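Local coordinates for protein terminase large subunit (Thermus phage G20c, PDB 5M1P) that drives viral DNA into empty capsids as the ATP-powered packaging motor and, through its nuclease domain, cuts the genome to start and end packaging, at residues A[9-14]-A[134-139]; A[5-10]-A[154-159]; A[50-55]-A[78-83]. All coordinates share one frame; numbering follows the deposited sequence.

Contact 1: residues A[9-14]-A[134-139]; sequences SGLDML and LLMEKG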
loop_
_atom_site.group_PDB
_atom_site.type_symbol
_atom_site.label_atom_id
_atom_site.label_comp_id
_atom_site.label_asym_id
_atom_site.label_seq_id
_atom_site.Cartn_x
_atom_site.Cartn_y
_atom_site.Cartn_z
ATOM N N SER A 9 -2.679 10.403 -13.437
ATOM C CA SER A 9 -3.144 11.632 -14.071
ATOM C C SER A 9 -4.228 12.324 -13.248
ATOM O O SER A 9 -4.425 13.526 -13.403
ATOM C CB SER A 9 -3.663 11.337 -15.483
ATOM O OG SER A 9 -4.599 10.292 -15.483
ATOM N N GLY A 10 -4.898 11.572 -12.365
ATOM C CA GLY A 10 -5.906 12.132 -11.466
ATOM C C GLY A 10 -5.423 12.558 -10.100
ATOM O O GLY A 10 -6.239 12.673 -9.195
ATOM N N LEU A 11 -4.129 12.843 -9.941
ATOM C CA LEU A 11 -3.560 13.265 -8.645
ATOM C C LEU A 11 -4.238 14.523 -8.092
ATOM O O LEU A 11 -4.351 14.695 -6.877
ATOM C CB LEU A 11 -2.043 13.486 -8.773
ATOM C CG LEU A 11 -1.163 13.401 -7.525
ATOM C CD1 LEU A 11 -1.228 12.013 -6.915
ATOM C CD2 LEU A 11 0.278 13.743 -7.862
ATOM N N ASP A 12 -4.724 15.377 -8.985
ATOM C CA ASP A 12 -5.474 16.565 -8.588
ATOM C C ASP A 12 -6.759 16.265 -7.816
ATOM O O ASP A 12 -7.257 17.131 -7.111
ATOM C CB ASP A 12 -5.814 17.418 -9.816
ATOM C CG ASP A 12 -6.659 16.664 -10.838
ATOM O OD1 ASP A 12 -6.152 15.667 -11.412
ATOM O OD2 ASP A 12 -7.819 17.056 -11.066
ATOM N N MET A 13 -7.308 15.063 -7.989
ATOM C CA MET A 13 -8.516 14.633 -7.281
ATOM C C MET A 13 -8.259 13.839 -6.006
ATOM O O MET A 13 -9.212 13.458 -5.321
ATOM C CB MET A 13 -9.416 13.835 -8.228
ATOM C CG MET A 13 -10.071 14.685 -9.306
ATOM S SD MET A 13 -11.216 15.889 -8.592
ATOM C CE MET A 13 -12.351 14.897 -7.628
ATOM N N LEU A 14 -6.992 13.607 -5.673
ATOM C CA LEU A 14 -6.614 12.909 -4.444
ATOM C C LEU A 14 -7.009 13.775 -3.251
ATOM O O LEU A 14 -6.683 14.961 -3.220
ATOM C CB LEU A 14 -5.100 12.665 -4.460
ATOM C CG LEU A 14 -4.451 11.890 -3.325
ATOM C CD1 LEU A 14 -4.928 10.454 -3.342
ATOM C CD2 LEU A 14 -2.942 11.963 -3.468
ATOM N N LEU A 134 -8.063 4.886 -11.324
ATOM C CA LEU A 134 -9.454 5.201 -11.647
ATOM C C LEU A 134 -10.199 5.729 -10.430
ATOM O O LEU A 134 -10.902 6.738 -10.515
ATOM C CB LEU A 134 -10.176 3.974 -12.202
ATOM C CG LEU A 134 -11.668 4.146 -12.523
ATOM C CD1 LEU A 134 -11.863 5.197 -13.602
ATOM C CD2 LEU A 134 -12.275 2.822 -12.940
ATOM N N LEU A 135 -10.071 5.037 -9.303
ATOM C CA LEU A 135 -10.664 5.514 -8.052
ATOM C C LEU A 135 -10.146 6.906 -7.685
ATOM O O LEU A 135 -10.886 7.746 -7.170
ATOM C CB LEU A 135 -10.349 4.544 -6.913
ATOM C CG LEU A 135 -11.104 3.221 -6.963
ATOM C CD1 LEU A 135 -10.475 2.230 -5.988
ATOM C CD2 LEU A 135 -12.586 3.403 -6.665
ATOM N N MET A 136 -8.871 7.158 -7.973
ATOM C CA MET A 136 -8.278 8.452 -7.668
ATOM C C MET A 136 -8.904 9.566 -8.502
ATOM O O MET A 136 -9.300 10.603 -7.962
ATOM C CB MET A 136 -6.772 8.435 -7.896
ATOM C CG MET A 136 -6.062 9.642 -7.309
ATOM S SD MET A 136 -4.300 9.695 -7.680
ATOM C CE MET A 136 -3.731 8.217 -6.838
ATOM N N GLU A 137 -9.023 9.344 -9.808
ATOM C CA GLU A 137 -9.644 10.345 -10.685
ATOM C C GLU A 137 -11.084 10.607 -10.275
ATOM O O GLU A 137 -11.545 11.744 -10.364
ATOM C CB GLU A 137 -9.572 9.918 -12.153
ATOM C CG GLU A 137 -10.231 10.887 -13.125
ATOM C CD GLU A 137 -9.570 12.251 -13.131
ATOM O OE1 GLU A 137 -10.261 13.266 -12.885
ATOM O OE2 GLU A 137 -8.352 12.315 -13.389
ATOM N N LYS A 138 -11.762 9.574 -9.777
ATOM C CA LYS A 138 -13.140 9.706 -9.300
ATOM C C LYS A 138 -13.290 10.379 -7.931
ATOM O O LYS A 138 -14.407 10.490 -7.428
ATOM C CB LYS A 138 -13.797 8.330 -9.259
ATOM C CG LYS A 138 -14.039 7.721 -10.632
ATOM C CD LYS A 138 -14.819 6.424 -10.514
ATOM C CE LYS A 138 -15.247 5.883 -11.865
ATOM N NZ LYS A 138 -15.599 4.436 -11.775
ATOM N N GLY A 139 -12.187 10.810 -7.318
ATOM C CA GLY A 139 -12.228 11.507 -6.042
ATOM C C GLY A 139 -12.514 10.596 -4.865
ATOM O O GLY A 139 -13.025 11.053 -3.849
HETATM O O HOH W 1 -7.027 10.921 -15.238
HETATM O O HOH W 2 -9.100 15.605 -12.917
HETATM O O HOH W 3 -9.245 10.567 -5.248
#
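Ser9 meets Glu137 through a water. Water 1 donates to Glu137 OE2 and also bonds Ser9 OG. Gly10 follows, and here the backbones come close, with Gly10 CA and Glu137 CA 4.2 Å apart. Glu137 OE2 lies 3.1 Å from Gly10 CA, on the side where a CB would project, so the missing side chain makes room for the carboxylate. Glu137 starts out away from the loop, but the bend at chi2 (63°) turns its carboxylate back over Gly10. Gly10 O lies 3.6 Å from Met136 CG and accepts the Met13 N-H inside the loop's own turn. Leu11 runs beside Met136 in the same direction, with Leu11 CD1 3.9 Å from Met136 SD. Asp12 and Glu137 are like charges, and water 2 donates to Asp12 OD2 and Glu137 OE1. The water probably eases their repulsion. Met13 lies against the end of the helix. Its CB is 3.2 Å from Met136 O, and bends at chi2 and chi3 fold the chain so that Met13 CE rests 3.7 Å from Gly139 CA. Gly139 has positive phi and closes the helix with a Schellman motif. Water 3 lies near both Met13 O and Met136 O. Leu14 ends the segment, with its CD1 4.2 Å from Met136 CG. No direct hydrogen bond joins the two segments. The contact sets the 3-10 turn before strand 15-22 against the C-terminal end of helix 122-137. Leu11 and Leu14 also touch helix 147-154, through Leu153 and, for Leu14, Leu150.

Contact 2: residues A[5-10]-A[154-159]; sequences NSVFSG and RNFRYY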
loop_
_atom_site.group_PDB
_atom_site.type_symbol
_atom_site.label_atom_id
_atom_site.label_comp_id
_atom_site.label_asym_id
_atom_site.label_seq_id
_atom_site.Cartn_x
_atom_site.Cartn_y
_atom_site.Cartn_z
ATOM N N ASN A 5 4.376 10.941 -19.179
ATOM C CA ASN A 5 4.241 9.510 -18.850
ATOM C C ASN A 5 3.730 9.209 -17.416
ATOM O O ASN A 5 3.958 8.113 -16.895
ATOM C CB ASN A 5 5.577 8.791 -19.113
ATOM C CG ASN A 5 6.715 9.269 -18.209
ATOM O OD1 ASN A 5 6.587 10.255 -17.470
ATOM N ND2 ASN A 5 7.835 8.555 -18.259
ATOM N N SER A 6 3.033 10.164 -16.796
ATOM C CA SER A 6 2.435 9.969 -15.468
ATOM C C SER A 6 1.401 8.871 -15.482
ATOM O O SER A 6 0.564 8.812 -16.380
ATOM C CB SER A 6 1.719 11.233 -14.993
ATOM O OG SER A 6 2.610 12.307 -14.841
ATOM N N VAL A 7 1.451 8.004 -14.479
ATOM C CA VAL A 7 0.412 7.017 -14.266
ATOM C C VAL A 7 -0.796 7.659 -13.589
ATOM O O VAL A 7 -1.936 7.424 -13.989
ATOM C CB VAL A 7 0.949 5.850 -13.424
ATOM C CG1 VAL A 7 -0.161 4.913 -13.008
ATOM C CG2 VAL A 7 2.014 5.093 -14.204
ATOM N N PHE A 8 -0.550 8.458 -12.557
ATOM C CA PHE A 8 -1.645 9.023 -11.772
ATOM C C PHE A 8 -2.027 10.405 -12.281
ATOM O O PHE A 8 -1.782 11.424 -11.646
ATOM C CB PHE A 8 -1.305 8.990 -10.288
ATOM C CG PHE A 8 -1.123 7.593 -9.767
ATOM C CD1 PHE A 8 -2.208 6.720 -9.714
ATOM C CD2 PHE A 8 0.130 7.122 -9.391
ATOM C CE1 PHE A 8 -2.054 5.426 -9.266
ATOM C CE2 PHE A 8 0.288 5.828 -8.953
ATOM C CZ PHE A 8 -0.804 4.983 -8.878
ATOM N N SER A 9 -2.679 10.403 -13.437
ATOM C CA SER A 9 -3.144 11.632 -14.071
ATOM C C SER A 9 -4.228 12.324 -13.248
ATOM O O SER A 9 -4.425 13.526 -13.403
ATOM C CB SER A 9 -3.663 11.337 -15.483
ATOM O OG SER A 9 -4.599 10.292 -15.483
ATOM N N GLY A 10 -4.898 11.572 -12.365
ATOM C CA GLY A 10 -5.906 12.132 -11.466
ATOM C C GLY A 10 -5.423 12.558 -10.100
ATOM O O GLY A 10 -6.239 12.673 -9.195
ATOM N N ARG A 154 3.314 10.922 -7.563
ATOM C CA ARG A 154 3.670 11.825 -8.680
ATOM C C ARG A 154 4.744 11.241 -9.600
ATOM O O ARG A 154 4.672 11.388 -10.825
ATOM C CB ARG A 154 4.141 13.177 -8.139
ATOM N N ASN A 155 5.710 10.548 -9.005
ATOM C CA ASN A 155 6.841 9.977 -9.756
ATOM C C ASN A 155 6.625 8.553 -10.253
ATOM O O ASN A 155 7.567 7.940 -10.754
ATOM C CB ASN A 155 8.136 10.095 -8.944
ATOM C CG ASN A 155 8.804 11.444 -9.123
ATOM O OD1 ASN A 155 8.155 12.404 -9.548
ATOM N ND2 ASN A 155 10.093 11.522 -8.830
ATOM N N PHE A 156 5.400 8.039 -10.203
ATOM C CA PHE A 156 5.122 6.712 -10.734
ATOM C C PHE A 156 4.733 6.850 -12.198
ATOM O O PHE A 156 3.764 7.540 -12.511
ATOM C CB PHE A 156 4.010 6.067 -9.919
ATOM C CG PHE A 156 3.977 4.581 -10.035
ATOM C CD1 PHE A 156 5.029 3.819 -9.521
ATOM C CD2 PHE A 156 2.910 3.936 -10.657
ATOM C CE1 PHE A 156 5.012 2.445 -9.613
ATOM C CE2 PHE A 156 2.886 2.558 -10.745
ATOM C CZ PHE A 156 3.940 1.812 -10.229
ATOM N N ARG A 157 5.494 6.216 -13.095
ATOM C CA ARG A 157 5.419 6.492 -14.527
ATOM C C ARG A 157 5.342 5.246 -15.386
ATOM O O ARG A 157 5.676 4.141 -14.952
ATOM C CB ARG A 157 6.629 7.299 -14.977
ATOM C CG ARG A 157 6.968 8.501 -14.132
ATOM C CD ARG A 157 5.900 9.577 -14.086
ATOM N NE ARG A 157 6.380 10.676 -13.249
ATOM C CZ ARG A 157 7.317 11.556 -13.616
ATOM N NH1 ARG A 157 7.891 11.503 -14.818
ATOM N NH2 ARG A 157 7.700 12.497 -12.765
ATOM N N TYR A 158 4.924 5.470 -16.631
ATOM C CA TYR A 158 4.857 4.443 -17.661
ATOM C C TYR A 158 6.152 4.395 -18.451
ATOM O O TYR A 158 6.684 5.425 -18.849
ATOM C CB TYR A 158 3.734 4.747 -18.653
ATOM C CG TYR A 158 2.340 4.548 -18.147
ATOM C CD1 TYR A 158 1.850 3.277 -17.899
ATOM C CD2 TYR A 158 1.476 5.633 -17.972
ATOM C CE1 TYR A 158 0.540 3.081 -17.477
ATOM C CE2 TYR A 158 0.167 5.446 -17.542
ATOM C CZ TYR A 158 -0.290 4.167 -17.285
ATOM O OH TYR A 158 -1.578 3.953 -16.861
ATOM N N TYR A 159 6.630 3.181 -18.696
ATOM C CA TYR A 159 7.738 2.906 -19.609
ATOM C C TYR A 159 7.336 1.739 -20.510
ATOM O O TYR A 159 6.254 1.181 -20.361
ATOM C CB TYR A 159 8.998 2.591 -18.809
ATOM C CG TYR A 159 9.402 3.738 -17.928
ATOM C CD1 TYR A 159 10.132 4.798 -18.443
ATOM C CD2 TYR A 159 9.019 3.792 -16.589
ATOM C CE1 TYR A 159 10.494 5.871 -17.653
ATOM C CE2 TYR A 159 9.374 4.856 -15.788
ATOM C CZ TYR A 159 10.106 5.898 -16.324
ATOM O OH TYR A 159 10.451 6.972 -15.548
HETATM O O HOH W 4 10.680 9.523 -17.538
HETATM O O HOH W 5 2.863 12.893 -12.147
HETATM O O HOH W 6 -3.188 5.741 -15.694
HETATM O O HOH W 7 1.991 9.475 -11.688
#
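Asn5 O accepts the Tyr158 N-H at 2.8 Å, nearly straight at 166° and in the carbonyl plane. Two residues further along, Val7 N donates to Phe156 O at 3.1 Å. These two bonds flank Ser6 and Arg157 and make a single beta bridge. The Asn5 side chain crosses that of Arg157 at about a right angle. Asn5 OD1 takes Arg157 NH1 on a lone pair at 3.2 Å. Arg157 NE donates to Arg154 O, so the guanidinium is held from two sides. Val7 packs between two rings. Its CG2 sits over the centre of one Tyr158 face, 3.7 Å from the centroid, a CH-pi contact. Its CG1 lies at the edge of the Phe156 ring. Phe8, the centre of an inverse gamma turn, puts CE2 3.7 Å from Phe156 CD2. The two ring planes are 27° apart and the rings are displaced, with little overlap. Water 6 bonds Val7 O and Tyr158 OH. Phe8 and Phe156 both also touch Val179 of helix 177-186. Strand 156-160 pairs with strand 166-170 through backbone bonds such as Arg157 with Arg169, so the N-terminal segment adds one antiparallel bridge to the outer edge of a beta hairpin.

Contact 3: residues A[50-55]-A[78-83]; sequences SVFSVL and ARLKAL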
loop_
_atom_site.group_PDB
_atom_site.type_symbol
_atom_site.label_atom_id
_atom_site.label_comp_id
_atom_site.label_asym_id
_atom_site.label_seq_id
_atom_site.Cartn_x
_atom_site.Cartn_y
_atom_site.Cartn_z
ATOM N N SER A 50 8.991 -1.350 3.942
ATOM C CA SER A 50 7.716 -1.999 4.176
ATOM C C SER A 50 6.695 -0.905 4.377
ATOM O O SER A 50 6.981 0.059 5.067
ATOM C CB SER A 50 7.775 -2.865 5.436
ATOM O OG SER A 50 8.237 -2.140 6.567
ATOM N N VAL A 51 5.526 -1.062 3.756
ATOM C CA VAL A 51 4.442 -0.102 3.900
ATOM C C VAL A 51 3.129 -0.835 4.106
ATOM O O VAL A 51 2.722 -1.673 3.292
ATOM C CB VAL A 51 4.318 0.807 2.676
ATOM C CG1 VAL A 51 3.253 1.873 2.909
ATOM C CG2 VAL A 51 5.653 1.451 2.369
ATOM N N PHE A 52 2.448 -0.464 5.187
ATOM C CA PHE A 52 1.165 -1.047 5.554
ATOM C C PHE A 52 0.141 0.077 5.560
ATOM O O PHE A 52 0.287 1.024 6.323
ATOM C CB PHE A 52 1.226 -1.709 6.943
ATOM C CG PHE A 52 2.370 -2.676 7.133
ATOM C CD1 PHE A 52 2.816 -3.482 6.093
ATOM C CD2 PHE A 52 2.989 -2.793 8.372
ATOM C CE1 PHE A 52 3.863 -4.369 6.269
ATOM C CE2 PHE A 52 4.030 -3.691 8.553
ATOM C CZ PHE A 52 4.472 -4.469 7.504
ATOM N N SER A 53 -0.873 -0.034 4.704
ATOM C CA SER A 53 -1.867 1.019 4.518
ATOM C C SER A 53 -3.225 0.528 4.999
ATOM O O SER A 53 -3.821 -0.340 4.373
ATOM C CB SER A 53 -1.943 1.418 3.051
ATOM O OG SER A 53 -0.715 1.972 2.616
ATOM N N VAL A 54 -3.718 1.116 6.081
ATOM C CA VAL A 54 -5.005 0.760 6.657
ATOM C C VAL A 54 -6.097 1.583 5.981
ATOM O O VAL A 54 -6.119 2.813 6.115
ATOM C CB VAL A 54 -5.027 1.016 8.177
ATOM C CG1 VAL A 54 -6.337 0.521 8.764
ATOM C CG2 VAL A 54 -3.861 0.336 8.885
ATOM N N LEU A 55 -6.995 0.897 5.272
ATOM C CA LEU A 55 -8.095 1.498 4.524
ATOM C C LEU A 55 -9.427 1.212 5.186
ATOM O O LEU A 55 -9.766 0.071 5.447
ATOM C CB LEU A 55 -8.108 0.943 3.106
ATOM C CG LEU A 55 -9.231 1.404 2.182
ATOM C CD1 LEU A 55 -9.248 2.919 2.044
ATOM C CD2 LEU A 55 -9.060 0.754 0.827
ATOM N N ALA A 78 4.890 -8.663 13.137
ATOM C CA ALA A 78 4.347 -8.203 14.430
ATOM C C ALA A 78 3.667 -6.839 14.301
ATOM O O ALA A 78 2.630 -6.602 14.927
ATOM C CB ALA A 78 5.443 -8.134 15.490
ATOM N N ARG A 79 4.238 -5.953 13.492
ATOM C CA ARG A 79 3.662 -4.612 13.308
ATOM C C ARG A 79 2.347 -4.723 12.544
ATOM O O ARG A 79 1.357 -4.039 12.862
ATOM C CB ARG A 79 4.642 -3.676 12.589
ATOM C CG ARG A 79 5.921 -3.367 13.358
ATOM C CD ARG A 79 5.744 -2.565 14.632
ATOM N NE ARG A 79 7.042 -2.239 15.237
ATOM C CZ ARG A 79 7.257 -1.949 16.527
ATOM N NH1 ARG A 79 8.494 -1.668 16.933
ATOM N NH2 ARG A 79 6.267 -1.953 17.425
ATOM N N LEU A 80 2.315 -5.609 11.564
ATOM C CA LEU A 80 1.091 -5.899 10.831
ATOM C C LEU A 80 -0.000 -6.474 11.746
ATOM O O LEU A 80 -1.163 -6.070 11.670
ATOM C CB LEU A 80 1.429 -6.877 9.714
ATOM C CG LEU A 80 0.547 -7.050 8.505
ATOM C CD1 LEU A 80 0.104 -5.727 7.904
ATOM C CD2 LEU A 80 1.373 -7.837 7.494
ATOM N N LYS A 81 0.387 -7.404 12.618
ATOM C CA LYS A 81 -0.529 -7.961 13.623
ATOM C C LYS A 81 -1.137 -6.860 14.496
ATOM O O LYS A 81 -2.360 -6.820 14.730
ATOM C CB LYS A 81 0.201 -8.968 14.509
ATOM C CG LYS A 81 -0.657 -9.642 15.562
ATOM C CD LYS A 81 0.150 -10.724 16.263
ATOM C CE LYS A 81 -0.741 -11.558 17.158
ATOM N NZ LYS A 81 -0.975 -10.862 18.436
ATOM N N ALA A 82 -0.282 -5.982 14.993
ATOM C CA ALA A 82 -0.746 -4.899 15.852
ATOM C C ALA A 82 -1.706 -3.965 15.119
ATOM O O ALA A 82 -2.755 -3.627 15.656
ATOM C CB ALA A 82 0.421 -4.130 16.451
ATOM N N LEU A 83 -1.375 -3.586 13.889
ATOM C CA LEU A 83 -2.271 -2.746 13.075
ATOM C C LEU A 83 -3.605 -3.409 12.828
ATOM O O LEU A 83 -4.650 -2.780 12.918
ATOM C CB LEU A 83 -1.644 -2.421 11.712
ATOM C CG LEU A 83 -0.628 -1.297 11.687
ATOM C CD1 LEU A 83 0.116 -1.292 10.363
ATOM C CD2 LEU A 83 -1.311 0.047 11.930
#
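Strand 50-55 and helix 78-83 run almost parallel, 8° apart, with their axes 10.1 Å from each other at closest approach. This is helix-on-sheet packing in an RNase H-like fold: helix 73-86 lies over one face of the mixed sheet, and strand 49-56 is one of the strands beneath it. No hydrogen bond crosses the contact, which is made by apolar side chains. Phe52 and Val54 point toward the helix, and Ser53 between them points away. Ser53 OG instead bonds Ser181 OG of helix 177-186, which covers the other face of the sheet. Phe52 is the centre of the contact. Its CG lies anti to the carbonyl carbon (chi1 -51°), which brings the ring beside the helix. Leu80 crosses it at about a right angle and lays CD1 over one ring face, 4.0 Å from the centroid and 16° off the ring normal. This is a CH-pi contact, and the methyl is offset toward the rim. Leu83 comes at the ring's edge, with its CD1 3.8 Å from Phe52 CD2. Arg79 meets the edge through its CB alone, 4.1 Å from Phe52 CE2. Its guanidinium leads away from the strand. Phe52 also touches Ile39 and Ala41 of strand 37-42, next to it in the sheet. The Phe52 side chain is about 6 Å from that of Asp42, a probable catalytic metal ligand that also belongs to the calcium site, so this packing borders the active site. The two branches of Leu83 divide their work: CD1 lies 3.6 Å from Phe52 CB, and CD2 lies 4.0 Å from Val54 CG2.

Overall arrangement
Contacts 1 and 2 start from the same N-terminal segment and share Ser9 and Gly10. Their centres are 12 Å apart, and they touch where Met136 CE packs on Phe8 CD1. Together they fix the loop before strand 15-22 to helix 122-137 and to the hairpin of strands 156-160 and 166-170. Contact 3 lies on the opposite side of the chain's centre, 24 Å from contact 1 and 26 Å from contact 2 between centres. In sequence, both of its segments fall between the two halves of contacts 1 and 2. Contact 3 belongs to the main sheet that carries Asp42. Helix 177-186 links the two regions, touching Phe8, Phe156 and strand 49-56.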